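Local structure of CELL WALL surface anchor family protein (Streptococcus pneumoniae, 2WW8) at residues Leu322-Asp327 with Thr371-Gln376; Leu258-Thr263 with Glu333-Val338. The protein is the pilus adhesin RrgA, a cell-wall-anchored surface protein that probably attaches the bacterium to host cells through an integrin-like domain. All coordinates share one frame; numbering follows the deposited sequence.

Contact 1 (Leu322-Asp327 with Thr371-Gln376)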
loop_
_atom_site.group_PDB
_atom_site.type_symbol
_atom_site.label_atom_id
_atom_site.label_comp_id
_atom_site.label_asym_id
_atom_site.label_seq_id
_atom_site.Cartn_x
_atom_site.Cartn_y
_atom_site.Cartn_z
ATOM N N LEU A 322 32.904 0.486 15.589
ATOM C CA LEU A 322 34.304 0.744 15.243
ATOM C C LEU A 322 34.762 -0.111 14.047
ATOM O O LEU A 322 35.949 -0.423 13.953
ATOM C CB LEU A 322 35.227 0.418 16.417
ATOM C CG LEU A 322 34.995 1.364 17.587
ATOM C CD1 LEU A 322 35.736 0.973 18.890
ATOM C CD2 LEU A 322 35.130 2.837 17.225
ATOM N N LYS A 323 33.828 -0.494 13.175
ATOM C CA LYS A 323 34.094 -1.294 11.988
ATOM C C LYS A 323 33.411 -0.660 10.755
ATOM O O LYS A 323 32.178 -0.351 10.775
ATOM C CB LYS A 323 33.566 -2.689 12.268
ATOM C CG LYS A 323 34.054 -3.771 11.314
ATOM C CD LYS A 323 33.274 -5.085 11.477
ATOM C CE LYS A 323 32.167 -5.217 10.442
ATOM N NZ LYS A 323 31.148 -6.198 10.903
ATOM N N LEU A 324 34.220 -0.375 9.717
ATOM C CA LEU A 324 33.710 0.104 8.412
ATOM C C LEU A 324 32.800 -0.988 7.881
ATOM O O LEU A 324 33.218 -2.161 7.810
ATOM C CB LEU A 324 34.857 0.293 7.406
ATOM C CG LEU A 324 35.590 1.623 7.600
ATOM C CD1 LEU A 324 36.746 1.624 6.620
ATOM C CD2 LEU A 324 34.627 2.768 7.396
ATOM N N THR A 325 31.563 -0.654 7.517
ATOM C CA THR A 325 30.608 -1.690 7.129
ATOM C C THR A 325 29.668 -1.155 6.041
ATOM O O THR A 325 29.339 0.036 6.080
ATOM C CB THR A 325 29.726 -2.193 8.307
ATOM O OG1 THR A 325 28.863 -3.255 7.863
ATOM C CG2 THR A 325 28.805 -1.134 8.877
ATOM N N ASN A 326 29.201 -2.025 5.140
ATOM C CA ASN A 326 28.090 -1.697 4.236
ATOM C C ASN A 326 26.979 -2.744 4.328
ATOM O O ASN A 326 26.067 -2.819 3.496
ATOM C CB ASN A 326 28.574 -1.555 2.786
ATOM C CG ASN A 326 29.106 -2.886 2.226
ATOM O OD1 ASN A 326 29.225 -3.866 2.946
ATOM N ND2 ASN A 326 29.384 -2.937 0.933
ATOM N N ASP A 327 27.061 -3.591 5.347
ATOM C CA ASP A 327 26.010 -4.602 5.492
ATOM C C ASP A 327 24.751 -3.908 6.086
ATOM O O ASP A 327 24.853 -3.217 7.097
ATOM C CB ASP A 327 26.526 -5.682 6.463
ATOM C CG ASP A 327 25.411 -6.617 6.922
ATOM O OD1 ASP A 327 24.661 -6.301 7.880
ATOM O OD2 ASP A 327 25.285 -7.668 6.279
ATOM N N THR A 371 43.206 3.514 8.387
ATOM C CA THR A 371 44.466 2.852 8.095
ATOM C C THR A 371 44.271 1.315 8.026
ATOM O O THR A 371 44.785 0.615 7.145
ATOM C CB THR A 371 45.585 3.316 9.098
ATOM O OG1 THR A 371 45.826 4.726 8.888
ATOM C CG2 THR A 371 46.892 2.570 8.753
ATOM N N GLN A 372 43.565 0.781 9.016
ATOM C CA GLN A 372 43.493 -0.671 9.160
ATOM C C GLN A 372 42.420 -1.278 8.284
ATOM O O GLN A 372 42.603 -2.390 7.806
ATOM C CB GLN A 372 43.222 -1.054 10.600
ATOM C CG GLN A 372 44.488 -0.755 11.404
ATOM C CD GLN A 372 44.291 -1.218 12.805
ATOM O OE1 GLN A 372 43.234 -1.778 13.112
ATOM N NE2 GLN A 372 45.268 -0.988 13.668
ATOM N N GLN A 373 41.333 -0.547 8.055
ATOM C CA GLN A 373 40.169 -1.188 7.415
ATOM C C GLN A 373 39.753 -0.621 6.048
ATOM O O GLN A 373 39.013 -1.298 5.356
ATOM C CB GLN A 373 38.966 -1.117 8.335
ATOM C CG GLN A 373 39.250 -1.667 9.784
ATOM C CD GLN A 373 37.986 -1.449 10.632
ATOM O OE1 GLN A 373 36.876 -1.675 10.146
ATOM N NE2 GLN A 373 38.126 -1.022 11.847
ATOM N N ALA A 374 40.199 0.565 5.655
ATOM C CA ALA A 374 39.739 1.142 4.394
ATOM C C ALA A 374 40.254 0.320 3.205
ATOM O O ALA A 374 41.340 -0.293 3.242
ATOM C CB ALA A 374 40.218 2.601 4.265
ATOM N N ARG A 375 39.459 0.324 2.141
ATOM C CA ARG A 375 39.906 -0.223 0.902
ATOM C C ARG A 375 41.029 0.577 0.253
ATOM O O ARG A 375 41.132 1.783 0.421
ATOM C CB ARG A 375 38.735 -0.436 -0.063
ATOM C CG ARG A 375 37.712 -1.393 0.560
ATOM C CD ARG A 375 36.427 -1.255 -0.243
ATOM N NE ARG A 375 35.744 -0.040 0.199
ATOM C CZ ARG A 375 34.461 0.200 -0.067
ATOM N NH1 ARG A 375 33.823 -0.630 -0.876
ATOM N NH2 ARG A 375 33.878 1.304 0.365
ATOM N N GLN A 376 41.854 -0.107 -0.526
ATOM C CA GLN A 376 42.913 0.562 -1.278
ATOM C C GLN A 376 42.391 1.654 -2.249
ATOM O O GLN A 376 42.884 2.786 -2.264
ATOM C CB GLN A 376 43.749 -0.470 -2.043
ATOM C CG GLN A 376 44.872 0.232 -2.880
ATOM C CD GLN A 376 45.726 -0.715 -3.695
ATOM O OE1 GLN A 376 45.668 -0.684 -4.928
ATOM N NE2 GLN A 376 46.515 -1.573 -3.035
HETATM O O HOH W 1 35.679 -3.522 8.407
#
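The chain turns a corner at Lys323 and runs into the short strand 324-325 beside the last turn of helix 359-373, with the CA atoms of Leu324 and Gln373 6.7 Å apart. Gln373 reaches across with its primary amide and grips the backbone on both sides of that corner, tying the C-terminal end of its helix to the corner within the integrin-like, von Willebrand factor A-type domain. Its NE2 donates to Leu322 O at 3.1 Å, a nearly straight bond (167°) lying in the plane of the amide. Its OE1 accepts from Leu324 N at 3.0 Å, with the donor tilted 30° from the carbonyl plane. The glutamine side chain is extended beyond CG (chi2 176°), which carries the amide far enough to span Lys323, and the paired bonds fix its rotation. A water donates to Gln373 OE1 and to Leu324 O, so the same amide oxygen accepts a second hydrogen bond and the strand gains a second link. Lys323 crosses the glutamine at about a right angle, its CG 3.7 Å from Gln373 OE1. The apolar part falls to Leu324, whose CD1 packs against Gln373 CB at 3.9 Å and Ala374 CB at 4.3 Å, just where the chain leaves the helix. Lys323 NZ meanwhile forms a salt bridge with Asp330, in helix 328-337. Thr325 OG1 accepts from Asp327 N in an ST turn, and Asp327 is the N-cap residue of that following helix. Leu324 also rests on Ile369 of helix 359-373, on Arg269 and Ala271 of strand 269-275, and on Asp226 of strand 225-232, while Thr325 makes backbone hydrogen bonds with Val270 of strand 269-275.

Contact 2 (Leu258-Thr263 with Glu333-Val338)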
loop_
_atom_site.group_PDB
_atom_site.type_symbol
_atom_site.label_atom_id
_atom_site.label_comp_id
_atom_site.label_asym_id
_atom_site.label_seq_id
_atom_site.Cartn_x
_atom_site.Cartn_y
_atom_site.Cartn_z
ATOM N N LEU A 258 22.758 11.392 7.619
ATOM C CA LEU A 258 23.983 11.328 6.835
ATOM C C LEU A 258 24.404 9.859 6.546
ATOM O O LEU A 258 24.771 9.511 5.431
ATOM C CB LEU A 258 25.128 12.089 7.540
ATOM C CG LEU A 258 26.499 12.026 6.841
ATOM C CD1 LEU A 258 26.431 12.683 5.461
ATOM C CD2 LEU A 258 27.627 12.613 7.683
ATOM N N ILE A 259 24.324 8.992 7.550
ATOM C CA ILE A 259 24.549 7.569 7.353
ATOM C C ILE A 259 23.606 7.067 6.240
ATOM O O ILE A 259 24.077 6.385 5.319
ATOM C CB ILE A 259 24.334 6.800 8.664
ATOM C CG1 ILE A 259 25.466 7.197 9.624
ATOM C CG2 ILE A 259 24.305 5.308 8.403
ATOM C CD1 ILE A 259 25.208 6.720 11.054
ATOM N N ASP A 260 22.310 7.383 6.313
ATOM C CA ASP A 260 21.371 6.953 5.251
ATOM C C ASP A 260 21.829 7.434 3.876
ATOM O O ASP A 260 21.670 6.693 2.917
ATOM C CB ASP A 260 19.916 7.437 5.395
ATOM C CG ASP A 260 19.177 6.839 6.587
ATOM O OD1 ASP A 260 19.528 5.728 7.026
ATOM O OD2 ASP A 260 18.236 7.479 7.137
ATOM N N LYS A 261 22.295 8.667 3.738
ATOM C CA LYS A 261 22.709 9.180 2.434
ATOM C C LYS A 261 23.988 8.472 1.970
ATOM O O LYS A 261 24.063 8.046 0.823
ATOM C CB LYS A 261 23.009 10.681 2.510
ATOM C CG LYS A 261 21.752 11.522 2.665
ATOM C CD LYS A 261 22.179 12.982 2.801
ATOM C CE LYS A 261 21.270 13.725 3.793
ATOM N NZ LYS A 261 20.014 13.851 3.085
ATOM N N ILE A 262 24.980 8.330 2.859
ATOM C CA ILE A 262 26.218 7.624 2.480
ATOM C C ILE A 262 25.952 6.182 2.049
ATOM O O ILE A 262 26.503 5.732 1.037
ATOM C CB ILE A 262 27.223 7.641 3.615
ATOM C CG1 ILE A 262 27.784 9.061 3.783
ATOM C CG2 ILE A 262 28.385 6.639 3.348
ATOM C CD1 ILE A 262 28.366 9.255 5.215
ATOM N N THR A 263 25.047 5.493 2.754
ATOM C CA THR A 263 24.938 4.062 2.554
ATOM C C THR A 263 23.817 3.731 1.577
ATOM O O THR A 263 23.557 2.583 1.310
ATOM C CB THR A 263 24.697 3.334 3.875
ATOM O OG1 THR A 263 23.444 3.744 4.460
ATOM C CG2 THR A 263 25.862 3.516 4.843
ATOM N N GLU A 333 22.234 -1.398 13.127
ATOM C CA GLU A 333 22.769 -1.518 14.455
ATOM C C GLU A 333 23.605 -0.282 14.753
ATOM O O GLU A 333 23.461 0.319 15.809
ATOM C CB GLU A 333 23.554 -2.828 14.507
ATOM C CG GLU A 333 24.061 -3.133 15.897
ATOM C CD GLU A 333 24.928 -4.396 15.941
ATOM O OE1 GLU A 333 24.970 -5.179 14.950
ATOM O OE2 GLU A 333 25.596 -4.542 16.993
ATOM N N LEU A 334 24.419 0.148 13.788
ATOM C CA LEU A 334 25.236 1.345 13.938
ATOM C C LEU A 334 24.371 2.598 14.189
ATOM O O LEU A 334 24.644 3.398 15.100
ATOM C CB LEU A 334 26.194 1.442 12.750
ATOM C CG LEU A 334 27.122 2.643 12.525
ATOM C CD1 LEU A 334 28.144 2.388 11.381
ATOM C CD2 LEU A 334 26.303 3.905 12.207
ATOM N N LYS A 335 23.329 2.793 13.385
ATOM C CA LYS A 335 22.466 3.958 13.594
ATOM C C LYS A 335 21.793 3.872 14.969
ATOM O O LYS A 335 21.579 4.905 15.554
ATOM C CB LYS A 335 21.352 4.025 12.531
ATOM C CG LYS A 335 21.838 4.505 11.131
ATOM C CD LYS A 335 20.747 4.269 10.147
ATOM C CE LYS A 335 19.673 5.244 10.268
ATOM N NZ LYS A 335 18.594 4.804 9.328
ATOM N N ASN A 336 21.409 2.703 15.489
ATOM C CA ASN A 336 20.882 2.593 16.870
ATOM C C ASN A 336 21.894 2.880 17.978
ATOM O O ASN A 336 21.519 3.017 19.154
ATOM C CB ASN A 336 20.318 1.198 17.156
ATOM C CG ASN A 336 18.981 0.949 16.449
ATOM O OD1 ASN A 336 18.234 1.893 16.186
ATOM N ND2 ASN A 336 18.679 -0.304 16.122
ATOM N N LYS A 337 23.173 2.916 17.626
ATOM C CA LYS A 337 24.224 3.247 18.598
ATOM C C LYS A 337 24.511 4.718 18.648
ATOM O O LYS A 337 25.170 5.187 19.605
ATOM C CB LYS A 337 25.525 2.495 18.268
ATOM C CG LYS A 337 25.229 1.075 18.792
ATOM C CD LYS A 337 26.332 0.127 18.514
ATOM C CE LYS A 337 27.176 0.036 19.765
ATOM N NZ LYS A 337 28.405 -0.793 19.408
ATOM N N VAL A 338 24.073 5.441 17.613
ATOM C CA VAL A 338 24.206 6.904 17.605
ATOM C C VAL A 338 23.471 7.473 18.851
ATOM O O VAL A 338 22.301 7.230 18.974
ATOM C CB VAL A 338 23.648 7.530 16.323
ATOM C CG1 VAL A 338 23.799 9.041 16.420
ATOM C CG2 VAL A 338 24.404 7.008 15.065
HETATM O O HOH W 2 16.240 5.995 7.520
#
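Two nearly antiparallel helices meet side by side here, Ile259 and Asp260 of helix 247-263 facing Leu334 and Lys335 at the end of helix 328-337 and Val338 just after it, on the parallel sheet of the integrin-like, von Willebrand factor A-type domain. The axes run at 158° and come within 11.3 Å, a wide spacing bridged by side chains. Ile259 supplies the apolar bridge. Its CD1 meets Leu334 CD2, at a doubtfully short 3.2 Å that probably reflects small errors in the methyl positions, and lies 4.1 Å from Val338 CG2. The other branch, CG2, packs at 3.8 Å against Lys335 CG, the two side chains sliding past each other in opposite directions. Lys335 thus lays its aliphatic part along the isoleucine before bending at chi3 (76°), which brings its ammonium to Asp260. There Lys335 NZ donates to Asp260 OD1 at 2.7 Å in a salt bridge, on the syn lone pair, the lysine crossing the carboxylate side chain at about a right angle. One turn on from Ile259, Thr263 OG1 donates to Ile259 O, which also takes Thr263 N. Arg256, earlier in helix 247-263, adds a hydrogen bond from NE to Lys335 O. Beneath the pair lie the sheet strands: Ile259 touches Ile229 and Val338 touches Leu231 of strand 225-232, while Leu334 and Val338 reach Val270 and Leu272 of strand 269-275.

How the contacts relate
Contacts 1 and 2 lie 14 Å apart between centres, and their segments alternate along the chain: strand 324-325 leads into helix 328-337, which is followed by helix 359-373. Strand 269-275 is common ground, touched by side chains from both. Contact 1 is a surface join of strand to helix end, made chiefly by one glutamine amide bonding to main chain, with a single buried leucine beneath. Contact 2 is mostly buried, a helix-to-helix seam of branched aliphatic groups with an ion pair at its outer edge. Contact 1 also carries a water that bridges its amide and carbonyl oxygens.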